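Local structure of eukaryotic translation initiation factor 4 gamma 5 (Trypanosoma cruzi, 6OZU) at residues L7-R17 and M26-P34; V63-I74 and N137-L147. The protein probably serves as a scaffold in cap-dependent translation initiation, its MIF4G domain being of the kind that binds the RNA helicase eIF4A in related eIF4G proteins. One frame throughout, in Å; residues are numbered along the deposited sequence.

In the fold
Both contacts belong to the all-helical MIF4G domain and follow one another along the chain, contact 1 closing before contact 2 opens. Contact 1 (7-17 with 26-34) pairs the first two helices at the N-terminal end, its centre about 22 Å from the centre of the chain; contact 2 (63-74 with 137-147) lies deeper, about 8 Å from it. The two contact centres are about 16 Å apart, yet they touch through helix 63-76: L30 CD2 packs 3.3 Å from L69 O, and L15 O lies 3.4 Å from Y66 CE1. Helix 63-76 thus carries the N-terminal pair on one part of its surface and the end of helix 118-144 on another.

Contact 1: residues L7-R17 and M26-P34; sequences LHNEVLGILGR and MKEELTNLP
I14 and L33 meet methyl to methyl, tip to tip, beside the antiparallel helices 7-17 and 26-31 (174° between their short axes); L33 follows the second helix and folds its side chain back onto the first. I14 CD1 lies 3.8 Å from L33 CD1, and the same L33 methyl also packs on V11 CG2 at 4.0 Å. The branched I14 fills two places at once: with CG2 anti to the backbone N and CG1 beside it (chi1 -65°), CG2 reaches the backbone at M26 O while CD1 goes to L30 and L33. L7 extends the apolar seam through CD1 to L33 CB and the ring of P34, which give it a greasy surface at the turn.

The outer side is looser and polar. R17, its chain extended from CG to NE, passes M26 SD with CG at 3.7 Å and then crosses E29 at about a right angle. NH1 donates a nearly straight bond (3.0 Å, 163°) to the syn lone pair of E29 OE2, a salt bridge between two long side chains at the solvent-facing rim, R17 exposed and E29 partly so. E10 slides past L33 in the opposite direction, its OE1 near CD2.

Behind the seam, L7 and V11 rest on V46 of helix 40-53, and I14 on L69 of helix 63-76.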
loop_
_atom_site.group_PDB
_atom_site.type_symbol
_atom_site.label_atom_id
_atom_site.label_comp_id
_atom_site.label_asym_id
_atom_site.label_seq_id
_atom_site.Cartn_x
_atom_site.Cartn_y
_atom_site.Cartn_z
ATOM N N LEU A 7 22.455 12.759 -5.374
ATOM C CA LEU A 7 21.789 11.463 -5.196
ATOM C C LEU A 7 20.258 11.548 -5.355
ATOM O O LEU A 7 19.648 10.586 -5.829
ATOM C CB LEU A 7 22.173 10.835 -3.849
ATOM C CG LEU A 7 21.712 9.405 -3.558
ATOM C CD1 LEU A 7 22.558 8.384 -4.306
ATOM C CD2 LEU A 7 21.743 9.139 -2.085
ATOM N N HIS A 8 19.654 12.699 -4.983
ATOM C CA HIS A 8 18.214 12.973 -5.083
ATOM C C HIS A 8 17.733 12.919 -6.537
ATOM O O HIS A 8 16.769 12.211 -6.845
ATOM C CB HIS A 8 17.901 14.350 -4.449
ATOM C CG HIS A 8 16.482 14.814 -4.607
ATOM N ND1 HIS A 8 15.525 14.555 -3.647
ATOM C CD2 HIS A 8 15.914 15.539 -5.601
ATOM C CE1 HIS A 8 14.406 15.109 -4.092
ATOM N NE2 HIS A 8 14.587 15.700 -5.271
ATOM N N ASN A 9 18.405 13.682 -7.417
ATOM C CA ASN A 9 18.066 13.818 -8.838
ATOM C C ASN A 9 18.262 12.524 -9.631
ATOM O O ASN A 9 17.456 12.235 -10.519
ATOM C CB ASN A 9 18.841 14.988 -9.472
ATOM C CG ASN A 9 18.660 16.334 -8.792
ATOM O OD1 ASN A 9 17.558 16.743 -8.433
ATOM N ND2 ASN A 9 19.746 17.064 -8.618
ATOM N N GLU A 10 19.325 11.750 -9.305
ATOM C CA GLU A 10 19.655 10.479 -9.960
ATOM C C GLU A 10 18.550 9.431 -9.760
ATOM O O GLU A 10 18.201 8.713 -10.706
ATOM C CB GLU A 10 21.026 9.963 -9.506
ATOM C CG GLU A 10 22.190 10.672 -10.181
ATOM C CD GLU A 10 23.587 10.267 -9.742
ATOM O OE1 GLU A 10 23.799 10.063 -8.524
ATOM O OE2 GLU A 10 24.481 10.182 -10.616
ATOM N N VAL A 11 17.961 9.390 -8.545
ATOM C CA VAL A 11 16.842 8.501 -8.211
ATOM C C VAL A 11 15.628 8.958 -9.016
ATOM O O VAL A 11 14.955 8.119 -9.618
ATOM C CB VAL A 11 16.571 8.438 -6.683
ATOM C CG1 VAL A 11 15.246 7.733 -6.353
ATOM C CG2 VAL A 11 17.740 7.770 -5.962
ATOM N N LEU A 12 15.392 10.289 -9.075
ATOM C CA LEU A 12 14.289 10.867 -9.847
ATOM C C LEU A 12 14.377 10.465 -11.317
ATOM O O LEU A 12 13.368 10.044 -11.888
ATOM C CB LEU A 12 14.221 12.392 -9.689
ATOM C CG LEU A 12 13.555 12.896 -8.417
ATOM C CD1 LEU A 12 13.869 14.342 -8.200
ATOM C CD2 LEU A 12 12.038 12.677 -8.456
ATOM N N GLY A 13 15.593 10.525 -11.875
ATOM C CA GLY A 13 15.898 10.112 -13.240
ATOM C C GLY A 13 15.475 8.679 -13.496
ATOM O O GLY A 13 14.687 8.431 -14.402
ATOM N N ILE A 14 15.934 7.741 -12.642
ATOM C CA ILE A 14 15.609 6.310 -12.704
ATOM C C ILE A 14 14.087 6.082 -12.668
ATOM O O ILE A 14 13.573 5.319 -13.486
ATOM C CB ILE A 14 16.379 5.515 -11.595
ATOM C CG1 ILE A 14 17.905 5.567 -11.843
ATOM C CG2 ILE A 14 15.881 4.055 -11.478
ATOM C CD1 ILE A 14 18.774 5.305 -10.631
ATOM N N LEU A 15 13.370 6.760 -11.740
ATOM C CA LEU A 15 11.907 6.648 -11.578
ATOM C C LEU A 15 11.166 7.150 -12.828
ATOM O O LEU A 15 10.098 6.639 -13.175
ATOM C CB LEU A 15 11.416 7.395 -10.321
ATOM C CG LEU A 15 11.916 6.907 -8.955
ATOM C CD1 LEU A 15 11.690 7.952 -7.897
ATOM C CD2 LEU A 15 11.265 5.602 -8.547
ATOM N N GLY A 16 11.757 8.131 -13.493
ATOM C CA GLY A 16 11.245 8.672 -14.739
ATOM C C GLY A 16 11.322 7.650 -15.863
ATOM O O GLY A 16 10.278 7.224 -16.372
ATOM N N ARG A 17 12.561 7.206 -16.227
ATOM C CA ARG A 17 12.783 6.233 -17.312
ATOM C C ARG A 17 12.294 4.790 -17.036
ATOM O O ARG A 17 12.286 3.997 -17.969
ATOM C CB ARG A 17 14.250 6.190 -17.825
ATOM C CG ARG A 17 15.357 6.564 -16.862
ATOM C CD ARG A 17 16.680 6.816 -17.579
ATOM N NE ARG A 17 17.813 6.877 -16.644
ATOM C CZ ARG A 17 18.454 7.990 -16.294
ATOM N NH1 ARG A 17 19.462 7.940 -15.433
ATOM N NH2 ARG A 17 18.095 9.160 -16.806
ATOM N N MET A 26 17.221 -0.423 -15.040
ATOM C CA MET A 26 16.900 0.528 -13.975
ATOM C C MET A 26 17.322 0.006 -12.599
ATOM O O MET A 26 17.832 0.775 -11.772
ATOM C CB MET A 26 15.417 0.949 -14.038
ATOM C CG MET A 26 15.073 1.775 -15.284
ATOM S SD MET A 26 16.185 3.181 -15.585
ATOM C CE MET A 26 17.171 2.556 -16.969
ATOM N N LYS A 27 17.151 -1.317 -12.384
ATOM C CA LYS A 27 17.571 -2.033 -11.185
ATOM C C LYS A 27 19.093 -1.959 -11.074
ATOM O O LYS A 27 19.606 -1.711 -9.975
ATOM C CB LYS A 27 17.124 -3.498 -11.246
ATOM C CG LYS A 27 15.662 -3.711 -10.889
ATOM C CD LYS A 27 15.295 -5.169 -11.002
ATOM C CE LYS A 27 13.913 -5.421 -10.500
ATOM N NZ LYS A 27 13.364 -6.680 -11.066
ATOM N N GLU A 28 19.821 -2.154 -12.207
ATOM C CA GLU A 28 21.283 -2.099 -12.159
ATOM C C GLU A 28 21.790 -0.651 -12.045
ATOM O O GLU A 28 22.825 -0.448 -11.407
ATOM C CB GLU A 28 21.973 -2.898 -13.287
ATOM C CG GLU A 28 21.717 -2.444 -14.713
ATOM C CD GLU A 28 22.013 -3.482 -15.782
ATOM O OE1 GLU A 28 22.619 -3.115 -16.816
ATOM O OE2 GLU A 28 21.633 -4.662 -15.591
ATOM N N GLU A 29 21.042 0.352 -12.594
ATOM C CA GLU A 29 21.386 1.776 -12.443
ATOM C C GLU A 29 21.277 2.222 -10.969
ATOM O O GLU A 29 22.085 3.029 -10.512
ATOM C CB GLU A 29 20.504 2.661 -13.328
ATOM C CG GLU A 29 21.048 2.857 -14.729
ATOM C CD GLU A 29 20.557 4.100 -15.446
ATOM O OE1 GLU A 29 20.256 4.002 -16.658
ATOM O OE2 GLU A 29 20.487 5.174 -14.805
ATOM N N LEU A 30 20.279 1.681 -10.236
ATOM C CA LEU A 30 20.034 1.968 -8.826
ATOM C C LEU A 30 21.114 1.336 -7.951
ATOM O O LEU A 30 21.643 2.024 -7.075
ATOM C CB LEU A 30 18.625 1.514 -8.413
ATOM C CG LEU A 30 18.152 1.835 -6.984
ATOM C CD1 LEU A 30 17.924 3.329 -6.783
ATOM C CD2 LEU A 30 16.868 1.112 -6.683
ATOM N N THR A 31 21.486 0.053 -8.212
ATOM C CA THR A 31 22.551 -0.631 -7.455
ATOM C C THR A 31 23.902 0.057 -7.675
ATOM O O THR A 31 24.727 0.075 -6.761
ATOM C CB THR A 31 22.600 -2.149 -7.714
ATOM O OG1 THR A 31 23.058 -2.407 -9.044
ATOM C CG2 THR A 31 21.265 -2.857 -7.421
ATOM N N ASN A 32 24.101 0.669 -8.859
ATOM C CA ASN A 32 25.317 1.412 -9.211
ATOM C C ASN A 32 25.439 2.751 -8.460
ATOM O O ASN A 32 26.487 3.390 -8.537
ATOM C CB ASN A 32 25.447 1.609 -10.741
ATOM C CG ASN A 32 25.706 0.344 -11.535
ATOM O OD1 ASN A 32 26.180 -0.683 -11.023
ATOM N ND2 ASN A 32 25.391 0.392 -12.819
ATOM N N LEU A 33 24.387 3.175 -7.732
ATOM C CA LEU A 33 24.442 4.401 -6.934
ATOM C C LEU A 33 25.178 4.111 -5.608
ATOM O O LEU A 33 25.046 2.998 -5.081
ATOM C CB LEU A 33 23.036 4.961 -6.656
ATOM C CG LEU A 33 22.240 5.523 -7.844
ATOM C CD1 LEU A 33 20.814 5.773 -7.441
ATOM C CD2 LEU A 33 22.862 6.807 -8.384
ATOM N N PRO A 34 25.955 5.072 -5.048
ATOM C CA PRO A 34 26.670 4.794 -3.794
ATOM C C PRO A 34 25.804 4.973 -2.543
ATOM O O PRO A 34 26.017 5.902 -1.764
ATOM C CB PRO A 34 27.865 5.745 -3.858
ATOM C CG PRO A 34 27.404 6.876 -4.672
ATOM C CD PRO A 34 26.247 6.437 -5.532
#

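Contact 2: residues V63-I74 and N137-L147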
loop_
_atom_site.group_PDB
_atom_site.type_symbol
_atom_site.label_atom_id
_atom_site.label_comp_id
_atom_site.label_asym_id
_atom_site.label_seq_id
_atom_site.Cartn_x
_atom_site.Cartn_y
_atom_site.Cartn_z
ATOM N N VAL A 63 3.668 2.601 -10.604
ATOM C CA VAL A 63 3.845 2.361 -9.176
ATOM C C VAL A 63 4.379 0.920 -8.907
ATOM O O VAL A 63 5.318 0.817 -8.106
ATOM C CB VAL A 63 2.611 2.751 -8.316
ATOM C CG1 VAL A 63 2.816 2.391 -6.847
ATOM C CG2 VAL A 63 2.340 4.246 -8.433
ATOM N N PRO A 64 3.936 -0.170 -9.606
ATOM C CA PRO A 64 4.546 -1.491 -9.342
ATOM C C PRO A 64 6.041 -1.514 -9.660
ATOM O O PRO A 64 6.771 -2.282 -9.040
ATOM C CB PRO A 64 3.783 -2.441 -10.272
ATOM C CG PRO A 64 2.539 -1.736 -10.637
ATOM C CD PRO A 64 2.862 -0.279 -10.618
ATOM N N TYR A 65 6.492 -0.662 -10.612
ATOM C CA TYR A 65 7.903 -0.580 -10.998
ATOM C C TYR A 65 8.735 0.130 -9.948
ATOM O O TYR A 65 9.876 -0.266 -9.743
ATOM C CB TYR A 65 8.097 0.053 -12.390
ATOM C CG TYR A 65 7.370 -0.700 -13.477
ATOM C CD1 TYR A 65 7.849 -1.920 -13.950
ATOM C CD2 TYR A 65 6.170 -0.221 -14.001
ATOM C CE1 TYR A 65 7.158 -2.639 -14.925
ATOM C CE2 TYR A 65 5.474 -0.926 -14.981
ATOM C CZ TYR A 65 5.976 -2.132 -15.446
ATOM O OH TYR A 65 5.288 -2.835 -16.401
ATOM N N TYR A 66 8.173 1.183 -9.296
ATOM C CA TYR A 66 8.814 1.953 -8.226
ATOM C C TYR A 66 9.036 1.026 -7.055
ATOM O O TYR A 66 10.128 1.002 -6.476
ATOM C CB TYR A 66 7.929 3.121 -7.749
ATOM C CG TYR A 66 7.540 4.127 -8.801
ATOM C CD1 TYR A 66 8.362 4.375 -9.897
ATOM C CD2 TYR A 66 6.364 4.856 -8.689
ATOM C CE1 TYR A 66 8.016 5.320 -10.861
ATOM C CE2 TYR A 66 5.981 5.764 -9.674
ATOM C CZ TYR A 66 6.821 6.008 -10.749
ATOM O OH TYR A 66 6.460 6.924 -11.706
ATOM N N VAL A 67 7.983 0.258 -6.723
ATOM C CA VAL A 67 7.937 -0.721 -5.648
ATOM C C VAL A 67 8.928 -1.874 -5.948
ATOM O O VAL A 67 9.625 -2.314 -5.035
ATOM C CB VAL A 67 6.460 -1.140 -5.388
ATOM C CG1 VAL A 67 6.359 -2.394 -4.562
ATOM C CG2 VAL A 67 5.684 -0.019 -4.707
ATOM N N LYS A 68 9.074 -2.277 -7.235
ATOM C CA LYS A 68 10.036 -3.309 -7.660
ATOM C C LYS A 68 11.504 -2.842 -7.558
ATOM O O LYS A 68 12.404 -3.681 -7.440
ATOM C CB LYS A 68 9.721 -3.817 -9.069
ATOM C CG LYS A 68 8.618 -4.862 -9.091
ATOM C CD LYS A 68 8.255 -5.278 -10.509
ATOM C CE LYS A 68 6.995 -6.090 -10.547
ATOM N NZ LYS A 68 5.816 -5.296 -10.142
ATOM N N LEU A 69 11.732 -1.508 -7.601
ATOM C CA LEU A 69 13.055 -0.888 -7.477
ATOM C C LEU A 69 13.477 -0.908 -6.014
ATOM O O LEU A 69 14.652 -1.110 -5.727
ATOM C CB LEU A 69 13.065 0.555 -8.027
ATOM C CG LEU A 69 13.059 0.726 -9.555
ATOM C CD1 LEU A 69 12.816 2.172 -9.938
ATOM C CD2 LEU A 69 14.360 0.223 -10.194
ATOM N N VAL A 70 12.504 -0.735 -5.092
ATOM C CA VAL A 70 12.698 -0.756 -3.640
ATOM C C VAL A 70 13.045 -2.191 -3.196
ATOM O O VAL A 70 13.941 -2.364 -2.368
ATOM C CB VAL A 70 11.490 -0.139 -2.872
ATOM C CG1 VAL A 70 11.686 -0.234 -1.355
ATOM C CG2 VAL A 70 11.263 1.315 -3.287
ATOM N N VAL A 71 12.380 -3.212 -3.792
ATOM C CA VAL A 71 12.651 -4.639 -3.525
ATOM C C VAL A 71 14.098 -4.943 -3.950
ATOM O O VAL A 71 14.839 -5.586 -3.202
ATOM C CB VAL A 71 11.640 -5.594 -4.234
ATOM C CG1 VAL A 71 12.019 -7.065 -4.025
ATOM C CG2 VAL A 71 10.223 -5.340 -3.755
ATOM N N SER A 72 14.487 -4.436 -5.141
ATOM C CA SER A 72 15.806 -4.576 -5.752
ATOM C C SER A 72 16.904 -4.002 -4.836
ATOM O O SER A 72 17.941 -4.644 -4.613
ATOM C CB SER A 72 15.815 -3.884 -7.112
ATOM O OG SER A 72 17.090 -3.941 -7.725
ATOM N N LEU A 73 16.631 -2.804 -4.292
ATOM C CA LEU A 73 17.485 -2.039 -3.399
ATOM C C LEU A 73 17.738 -2.784 -2.087
ATOM O O LEU A 73 18.877 -2.814 -1.653
ATOM C CB LEU A 73 16.850 -0.650 -3.177
ATOM C CG LEU A 73 17.479 0.328 -2.187
ATOM C CD1 LEU A 73 18.903 0.678 -2.572
ATOM C CD2 LEU A 73 16.647 1.605 -2.108
ATOM N N ILE A 74 16.711 -3.418 -1.487
ATOM C CA ILE A 74 16.891 -4.180 -0.241
ATOM C C ILE A 74 17.418 -5.613 -0.521
ATOM O O ILE A 74 17.944 -6.260 0.385
ATOM C CB ILE A 74 15.670 -4.159 0.727
ATOM C CG1 ILE A 74 14.408 -4.750 0.116
ATOM C CG2 ILE A 74 15.415 -2.748 1.270
ATOM C CD1 ILE A 74 13.436 -5.210 1.178
ATOM N N ASN A 137 -3.947 2.094 -3.338
ATOM C CA ASN A 137 -3.230 1.364 -4.397
ATOM C C ASN A 137 -1.786 1.059 -3.927
ATOM O O ASN A 137 -1.376 -0.112 -3.876
ATOM C CB ASN A 137 -3.222 2.142 -5.736
ATOM C CG ASN A 137 -2.520 1.420 -6.876
ATOM O OD1 ASN A 137 -2.677 0.207 -7.075
ATOM N ND2 ASN A 137 -1.728 2.150 -7.652
ATOM N N PHE A 138 -1.071 2.106 -3.490
ATOM C CA PHE A 138 0.279 1.989 -2.970
ATOM C C PHE A 138 0.371 0.939 -1.837
ATOM O O PHE A 138 1.252 0.074 -1.911
ATOM C CB PHE A 138 0.790 3.353 -2.543
ATOM C CG PHE A 138 2.246 3.412 -2.129
ATOM C CD1 PHE A 138 3.219 2.693 -2.823
ATOM C CD2 PHE A 138 2.653 4.235 -1.095
ATOM C CE1 PHE A 138 4.565 2.783 -2.473
ATOM C CE2 PHE A 138 4.001 4.335 -0.760
ATOM C CZ PHE A 138 4.947 3.600 -1.445
ATOM N N LEU A 139 -0.566 0.960 -0.848
ATOM C CA LEU A 139 -0.602 -0.022 0.249
ATOM C C LEU A 139 -0.629 -1.474 -0.279
ATOM O O LEU A 139 0.097 -2.326 0.244
ATOM C CB LEU A 139 -1.799 0.229 1.196
ATOM C CG LEU A 139 -1.895 -0.689 2.442
ATOM C CD1 LEU A 139 -0.862 -0.312 3.522
ATOM C CD2 LEU A 139 -3.284 -0.660 3.031
ATOM N N GLY A 140 -1.440 -1.712 -1.320
ATOM C CA GLY A 140 -1.581 -3.000 -1.996
ATOM C C GLY A 140 -0.313 -3.460 -2.682
ATOM O O GLY A 140 0.109 -4.603 -2.511
ATOM N N LEU A 141 0.321 -2.570 -3.438
ATOM C CA LEU A 141 1.596 -2.862 -4.100
ATOM C C LEU A 141 2.760 -3.095 -3.120
ATOM O O LEU A 141 3.613 -3.960 -3.376
ATOM C CB LEU A 141 1.942 -1.751 -5.073
ATOM C CG LEU A 141 0.979 -1.642 -6.232
ATOM C CD1 LEU A 141 0.942 -0.277 -6.754
ATOM C CD2 LEU A 141 1.299 -2.632 -7.294
ATOM N N LEU A 142 2.789 -2.357 -1.990
ATOM C CA LEU A 142 3.839 -2.551 -0.985
ATOM C C LEU A 142 3.642 -3.923 -0.358
ATOM O O LEU A 142 4.614 -4.641 -0.142
ATOM C CB LEU A 142 3.800 -1.474 0.117
ATOM C CG LEU A 142 4.253 -0.051 -0.209
ATOM C CD1 LEU A 142 3.818 0.904 0.879
ATOM C CD2 LEU A 142 5.772 0.041 -0.352
ATOM N N PHE A 143 2.385 -4.292 -0.085
ATOM C CA PHE A 143 2.006 -5.574 0.517
ATOM C C PHE A 143 2.319 -6.794 -0.366
ATOM O O PHE A 143 2.902 -7.754 0.119
ATOM C CB PHE A 143 0.531 -5.562 0.948
ATOM C CG PHE A 143 0.131 -6.758 1.758
ATOM C CD1 PHE A 143 0.690 -6.983 3.016
ATOM C CD2 PHE A 143 -0.776 -7.687 1.252
ATOM C CE1 PHE A 143 0.322 -8.086 3.767
ATOM C CE2 PHE A 143 -1.132 -8.802 1.997
ATOM C CZ PHE A 143 -0.586 -8.987 3.256
ATOM N N THR A 144 1.963 -6.746 -1.650
ATOM C CA THR A 144 2.218 -7.828 -2.612
ATOM C C THR A 144 3.725 -8.035 -2.894
ATOM O O THR A 144 4.128 -9.114 -3.335
ATOM C CB THR A 144 1.403 -7.611 -3.888
ATOM O OG1 THR A 144 1.750 -6.353 -4.443
ATOM C CG2 THR A 144 -0.114 -7.683 -3.652
ATOM N N HIS A 145 4.553 -7.006 -2.607
ATOM C CA HIS A 145 6.009 -7.023 -2.778
ATOM C C HIS A 145 6.768 -7.175 -1.439
ATOM O O HIS A 145 7.990 -7.045 -1.412
ATOM C CB HIS A 145 6.461 -5.788 -3.561
ATOM C CG HIS A 145 5.975 -5.758 -4.974
ATOM N ND1 HIS A 145 4.625 -5.770 -5.278
ATOM C CD2 HIS A 145 6.675 -5.658 -6.128
ATOM C CE1 HIS A 145 4.548 -5.719 -6.601
ATOM N NE2 HIS A 145 5.750 -5.635 -7.157
ATOM N N GLY A 146 6.027 -7.477 -0.365
ATOM C CA GLY A 146 6.530 -7.714 0.986
ATOM C C GLY A 146 7.250 -6.559 1.656
ATOM O O GLY A 146 8.070 -6.776 2.549
ATOM N N LEU A 147 6.929 -5.323 1.243
ATOM C CA LEU A 147 7.554 -4.085 1.732
ATOM C C LEU A 147 6.825 -3.392 2.895
ATOM O O LEU A 147 7.342 -2.406 3.407
ATOM C CB LEU A 147 7.743 -3.087 0.561
ATOM C CG LEU A 147 8.718 -3.499 -0.512
ATOM C CD1 LEU A 147 8.690 -2.520 -1.651
ATOM C CD2 LEU A 147 10.134 -3.654 0.060
#
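This is a helix-packing contact in the HEAT-like stack of helices of the MIF4G domain: helix 63-74 packs on the C-terminal end of helix 118-144 and the turn after it, the short axes 9.6 Å apart and crossing at -39°. A Schellman motif ends the second helix, with L147 N bonded to L142 O and G146 N to F143 O; the C-prime place has a positive phi (62°), which G146, without a CB, adopts at little cost. The turn brings L147 back against the first helix, where its two methyls spread over V67, V70, V71 and I74, CD1 lying 3.8 Å from V70 CG1.

V67 occupies the middle. Its beta-branch splits the work: CG2 comes in at the edge of the F138 ring, 3.8 Å from CE1, whereas CG1, anti to the backbone N, lies over a face of the H145 ring in a CH-pi contact. At the start of helix 63-74, V63 takes L141 CD1 and the puckered P64 ring takes CD2 at its CG. Behind this layer V70 packs on I91 and L142 on F99, both of helix 82-112, while F138 meets the F51 ring edge to face.

H145 closes the more polar side, flanked by V71 CG2 and by the aliphatic chain of K68. That chain runs extended beyond CG until chi4 (66°) turns the amine back to the imidazole: NZ donates to H145 NE2 at 3.0 Å, almost exactly in the ring plane.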